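Local coordinates for protein sugar-binding transcriptional regulator, LacI family (Enterococcus faecalis, PDB 3CS3) that probably acts as a LacI-family transcriptional regulator, binding DNA control regions and sensing a sugar through its periplasmic-binding-protein-like domain, at residues F113-G126 with Q175-M188. Sequence-based numbering, arbitrary orientation. Where two conformers were deposited one is given.
Sequences FVNVGSKKVLLLSG and QTEPVDVFAFNDEM
Leu122 and Leu124 join strand 121-125 to strand 179-183 in parallel register through both their N-H and C=O groups. Leu122 N donates to Asp180 O (2.7 Å, nearly straight at 172°), Phe182 N returns a bond to Leu122 O, Leu124 N reaches Phe182 O at a more bent 140°, and Phe184 N closes on Leu124 O. Where the strands begin, one water accepts from Asp180 N and donates to Lys120 O, bridging the two backbones.

Van der Waals contacts line both faces. On one, Phe113, on helix 102-115, turns its ring edge to Asp180 CB and Val181 O, with CZ 3.3 Å from that oxygen, while Val121 CG1 sits over the centre of one ring face. Leu123 CD2 meets the edge of the Phe182 ring, and the Phe184 ring receives Ser125 CA over its face in a CH-pi contact. On the other, Leu124 CG lies 4.0 Å from Met188 SD; the bend at chi3 (-54°) brings Met188 CE to Leu124 O.

Two polar pairs add to this. At the partly exposed end Lys120 NZ donates to Gln175 OE1 (3.0 Å), although Gln175 is poorly ordered; the buried Asp180 OD2 lies 2.9 Å from Ser118 OG and forms a salt bridge with Arg208.

Paired central strands, with helices against both faces, illustrate the parallel alpha/beta core of a periplasmic-binding-protein-like subdomain, as in the LacI family.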
loop_
_atom_site.group_PDB
_atom_site.type_symbol
_atom_site.label_atom_id
_atom_site.label_comp_id
_atom_site.label_asym_id
_atom_site.label_seq_id
_atom_site.Cartn_x
_atom_site.Cartn_y
_atom_site.Cartn_z
ATOM N N PHE A 113 23.460 9.864 15.274
ATOM C CA PHE A 113 24.173 8.840 16.043
ATOM C C PHE A 113 25.504 9.377 16.561
ATOM O O PHE A 113 25.874 9.106 17.699
ATOM C CB PHE A 113 24.394 7.570 15.224
ATOM C CG PHE A 113 23.121 6.862 14.839
ATOM C CD1 PHE A 113 22.544 5.923 15.689
ATOM C CD2 PHE A 113 22.509 7.123 13.610
ATOM C CE1 PHE A 113 21.370 5.260 15.325
ATOM C CE2 PHE A 113 21.340 6.481 13.238
ATOM C CZ PHE A 113 20.764 5.543 14.100
ATOM N N VAL A 114 26.202 10.148 15.723
ATOM C CA VAL A 114 27.422 10.853 16.124
ATOM C C VAL A 114 27.137 11.820 17.280
ATOM O O VAL A 114 27.751 11.705 18.343
ATOM C CB VAL A 114 28.087 11.612 14.936
ATOM C CG1 VAL A 114 29.212 12.519 15.421
ATOM C CG2 VAL A 114 28.610 10.639 13.889
ATOM N N ASN A 115 26.182 12.730 17.080
ATOM C CA ASN A 115 25.834 13.769 18.060
ATOM C C ASN A 115 25.423 13.255 19.438
ATOM O O ASN A 115 25.553 13.973 20.430
ATOM C CB ASN A 115 24.742 14.695 17.506
ATOM C CG ASN A 115 25.248 15.614 16.399
ATOM O OD1 ASN A 115 26.423 15.586 16.036
ATOM N ND2 ASN A 115 24.353 16.430 15.856
ATOM N N VAL A 116 24.941 12.014 19.488
ATOM C CA VAL A 116 24.542 11.367 20.736
ATOM C C VAL A 116 25.696 10.534 21.344
ATOM O O VAL A 116 25.617 10.071 22.486
ATOM C CB VAL A 116 23.235 10.525 20.526
ATOM C CG1 VAL A 116 23.542 9.076 20.124
ATOM C CG2 VAL A 116 22.351 10.570 21.757
ATOM N N GLY A 117 26.768 10.356 20.573
ATOM C CA GLY A 117 27.928 9.587 21.013
ATOM C C GLY A 117 27.724 8.083 21.021
ATOM O O GLY A 117 28.042 7.413 22.012
ATOM N N SER A 118 27.213 7.555 19.910
ATOM C CA SER A 118 26.958 6.124 19.769
ATOM C C SER A 118 28.238 5.301 19.855
ATOM O O SER A 118 29.284 5.706 19.348
ATOM C CB SER A 118 26.247 5.842 18.448
ATOM O OG SER A 118 25.000 6.508 18.406
ATOM N N LYS A 119 28.139 4.143 20.501
ATOM C CA LYS A 119 29.279 3.251 20.693
ATOM C C LYS A 119 29.382 2.211 19.580
ATOM O O LYS A 119 30.466 1.699 19.308
ATOM C CB LYS A 119 29.200 2.566 22.066
ATOM C CG LYS A 119 29.213 3.529 23.262
ATOM C CD LYS A 119 30.529 4.301 23.352
ATOM C CE LYS A 119 30.450 5.445 24.353
ATOM N NZ LYS A 119 31.687 6.278 24.330
ATOM N N LYS A 120 28.241 1.893 18.971
ATOM C CA LYS A 120 28.157 1.043 17.785
ATOM C C LYS A 120 26.839 1.351 17.076
ATOM O O LYS A 120 25.815 1.588 17.723
ATOM C CB LYS A 120 28.207 -0.450 18.148
ATOM C CG LYS A 120 28.672 -1.334 16.990
ATOM C CD LYS A 120 27.875 -2.625 16.868
ATOM C CE LYS A 120 28.469 -3.753 17.694
ATOM N NZ LYS A 120 27.921 -5.076 17.279
ATOM N N VAL A 121 26.866 1.358 15.747
ATOM C CA VAL A 121 25.661 1.580 14.964
ATOM C C VAL A 121 25.395 0.350 14.112
ATOM O O VAL A 121 26.272 -0.115 13.397
ATOM C CB VAL A 121 25.764 2.855 14.092
ATOM C CG1 VAL A 121 24.553 2.994 13.165
ATOM C CG2 VAL A 121 25.868 4.087 14.974
ATOM N N LEU A 122 24.185 -0.191 14.211
ATOM C CA LEU A 122 23.786 -1.319 13.379
ATOM C C LEU A 122 23.055 -0.794 12.141
ATOM O O LEU A 122 22.080 -0.052 12.249
ATOM C CB LEU A 122 22.959 -2.338 14.185
ATOM C CG LEU A 122 23.758 -3.116 15.250
ATOM C CD1 LEU A 122 23.768 -2.428 16.613
ATOM C CD2 LEU A 122 23.243 -4.518 15.415
ATOM N N LEU A 123 23.568 -1.149 10.968
ATOM C CA LEU A 123 23.056 -0.623 9.710
ATOM C C LEU A 123 22.194 -1.666 9.024
ATOM O O LEU A 123 22.702 -2.570 8.364
ATOM C CB LEU A 123 24.199 -0.167 8.786
ATOM C CG LEU A 123 25.180 0.914 9.272
ATOM C CD1 LEU A 123 26.403 0.980 8.357
ATOM C CD2 LEU A 123 24.524 2.295 9.386
ATOM N N LEU A 124 20.881 -1.543 9.206
ATOM C CA LEU A 124 19.923 -2.445 8.578
ATOM C C LEU A 124 19.644 -1.937 7.163
ATOM O O LEU A 124 18.901 -0.970 6.962
ATOM C CB LEU A 124 18.648 -2.538 9.428
ATOM C CG LEU A 124 17.473 -3.443 9.034
ATOM C CD1 LEU A 124 17.907 -4.813 8.495
ATOM C CD2 LEU A 124 16.524 -3.594 10.225
ATOM N N SER A 125 20.277 -2.582 6.192
ATOM C CA SER A 125 20.236 -2.121 4.819
ATOM C C SER A 125 19.162 -2.843 4.029
ATOM O O SER A 125 18.611 -3.840 4.493
ATOM C CB SER A 125 21.605 -2.301 4.145
ATOM O OG SER A 125 21.892 -3.665 3.915
ATOM N N GLY A 126 18.863 -2.324 2.840
ATOM C CA GLY A 126 18.054 -3.042 1.868
ATOM C C GLY A 126 18.949 -3.919 1.008
ATOM O O GLY A 126 20.055 -4.276 1.425
ATOM N N GLN A 175 24.842 -7.183 22.582
ATOM C CA GLN A 175 25.163 -5.901 21.964
ATOM C C GLN A 175 25.534 -4.870 23.032
ATOM O O GLN A 175 25.576 -5.195 24.221
ATOM C CB GLN A 175 23.978 -5.404 21.126
ATOM C CG GLN A 175 23.526 -6.353 20.011
ATOM C CD GLN A 175 24.404 -6.294 18.765
ATOM O OE1 GLN A 175 25.191 -5.360 18.576
ATOM N NE2 GLN A 175 24.260 -7.294 17.901
ATOM N N THR A 176 25.795 -3.635 22.604
ATOM C CA THR A 176 26.153 -2.537 23.512
ATOM C C THR A 176 24.919 -2.072 24.308
ATOM O O THR A 176 23.797 -2.496 24.010
ATOM C CB THR A 176 26.819 -1.355 22.749
ATOM O OG1 THR A 176 27.417 -1.836 21.540
ATOM C CG2 THR A 176 27.899 -0.691 23.600
ATOM N N GLU A 177 25.135 -1.207 25.304
ATOM C CA GLU A 177 24.125 -0.884 26.327
ATOM C C GLU A 177 22.787 -0.386 25.739
ATOM O O GLU A 177 21.757 -1.028 25.970
ATOM C CB GLU A 177 24.688 0.036 27.436
ATOM C CG GLU A 177 26.184 -0.157 27.771
ATOM C CD GLU A 177 26.548 -1.583 28.184
ATOM O OE1 GLU A 177 25.847 -2.164 29.044
ATOM O OE2 GLU A 177 27.542 -2.119 27.646
ATOM N N PRO A 178 22.783 0.740 24.985
ATOM C CA PRO A 178 21.676 0.834 24.031
ATOM C C PRO A 178 22.054 0.256 22.657
ATOM O O PRO A 178 23.187 0.428 22.196
ATOM C CB PRO A 178 21.416 2.346 23.935
ATOM C CG PRO A 178 22.598 3.027 24.629
ATOM C CD PRO A 178 23.605 1.964 24.966
ATOM N N VAL A 179 21.115 -0.446 22.025
ATOM C CA VAL A 179 21.304 -0.940 20.661
ATOM C C VAL A 179 20.888 0.153 19.673
ATOM O O VAL A 179 19.719 0.526 19.608
ATOM C CB VAL A 179 20.493 -2.233 20.387
ATOM C CG1 VAL A 179 20.707 -2.712 18.955
ATOM C CG2 VAL A 179 20.870 -3.326 21.370
ATOM N N ASP A 180 21.849 0.667 18.911
ATOM C CA ASP A 180 21.577 1.749 17.971
ATOM C C ASP A 180 21.438 1.229 16.552
ATOM O O ASP A 180 22.351 0.590 16.026
ATOM C CB ASP A 180 22.643 2.839 18.081
ATOM C CG ASP A 180 22.566 3.588 19.402
ATOM O OD1 ASP A 180 21.614 3.342 20.173
ATOM O OD2 ASP A 180 23.447 4.428 19.671
ATOM N N VAL A 181 20.273 1.484 15.954
ATOM C CA VAL A 181 19.934 0.968 14.628
ATOM C C VAL A 181 19.582 2.086 13.648
ATOM O O VAL A 181 18.748 2.948 13.943
ATOM C CB VAL A 181 18.750 -0.047 14.675
ATOM C CG1 VAL A 181 18.493 -0.651 13.289
ATOM C CG2 VAL A 181 19.010 -1.164 15.692
ATOM N N PHE A 182 20.231 2.073 12.489
ATOM C CA PHE A 182 19.797 2.884 11.363
ATOM C C PHE A 182 19.162 1.934 10.358
ATOM O O PHE A 182 19.857 1.174 9.681
ATOM C CB PHE A 182 20.965 3.679 10.770
ATOM C CG PHE A 182 20.610 4.509 9.556
ATOM C CD1 PHE A 182 19.327 5.034 9.373
ATOM C CD2 PHE A 182 21.589 4.807 8.611
ATOM C CE1 PHE A 182 19.016 5.792 8.247
ATOM C CE2 PHE A 182 21.288 5.578 7.486
ATOM C CZ PHE A 182 20.000 6.071 7.304
ATOM N N ALA A 183 17.827 1.952 10.318
ATOM C CA ALA A 183 17.056 1.166 9.361
ATOM C C ALA A 183 16.949 1.977 8.082
ATOM O O ALA A 183 16.644 3.167 8.126
ATOM C CB ALA A 183 15.691 0.854 9.912
ATOM N N PHE A 184 17.224 1.340 6.947
ATOM C CA PHE A 184 17.351 2.061 5.677
ATOM C C PHE A 184 15.992 2.413 5.077
ATOM O O PHE A 184 15.910 3.263 4.185
ATOM C CB PHE A 184 18.242 1.299 4.680
ATOM C CG PHE A 184 19.737 1.509 4.894
ATOM C CD1 PHE A 184 20.638 1.235 3.867
ATOM C CD2 PHE A 184 20.241 1.993 6.110
ATOM C CE1 PHE A 184 22.012 1.411 4.050
ATOM C CE2 PHE A 184 21.611 2.177 6.298
ATOM C CZ PHE A 184 22.498 1.893 5.264
ATOM N N ASN A 185 14.938 1.749 5.558
ATOM C CA ASN A 185 13.582 2.279 5.428
ATOM C C ASN A 185 12.697 2.067 6.652
ATOM O O ASN A 185 13.029 1.265 7.531
ATOM C CB ASN A 185 12.900 1.890 4.101
ATOM C CG ASN A 185 12.407 0.442 4.050
ATOM O OD1 ASN A 185 12.526 -0.344 4.998
ATOM N ND2 ASN A 185 11.828 0.094 2.911
ATOM N N ASP A 186 11.587 2.809 6.691
ATOM C CA ASP A 186 10.600 2.769 7.773
ATOM C C ASP A 186 9.936 1.407 7.943
ATOM O O ASP A 186 9.594 1.025 9.052
ATOM C CB ASP A 186 9.515 3.829 7.549
ATOM C CG ASP A 186 9.863 5.182 8.170
ATOM O OD1 ASP A 186 11.047 5.444 8.480
ATOM O OD2 ASP A 186 8.933 5.995 8.352
ATOM N N GLU A 187 9.757 0.682 6.846
ATOM C CA GLU A 187 9.133 -0.639 6.894
ATOM C C GLU A 187 9.969 -1.669 7.628
ATOM O O GLU A 187 9.421 -2.457 8.402
ATOM C CB GLU A 187 8.834 -1.143 5.494
ATOM C CG GLU A 187 7.819 -0.311 4.767
ATOM C CD GLU A 187 7.972 -0.457 3.286
ATOM O OE1 GLU A 187 8.053 -1.618 2.826
ATOM O OE2 GLU A 187 8.034 0.584 2.599
ATOM N N MET A 188 11.282 -1.666 7.382
ATOM C CA MET A 188 12.209 -2.516 8.135
ATOM C C MET A 188 12.229 -2.098 9.610
ATOM O O MET A 188 12.286 -2.947 10.491
ATOM C CB MET A 188 13.624 -2.512 7.524
ATOM C CG MET A 188 13.771 -3.373 6.260
ATOM S SD MET A 188 15.445 -3.597 5.609
ATOM C CE MET A 188 15.946 -1.883 5.443
HETATM O O HOH W 1 24.611 -0.293 19.169
#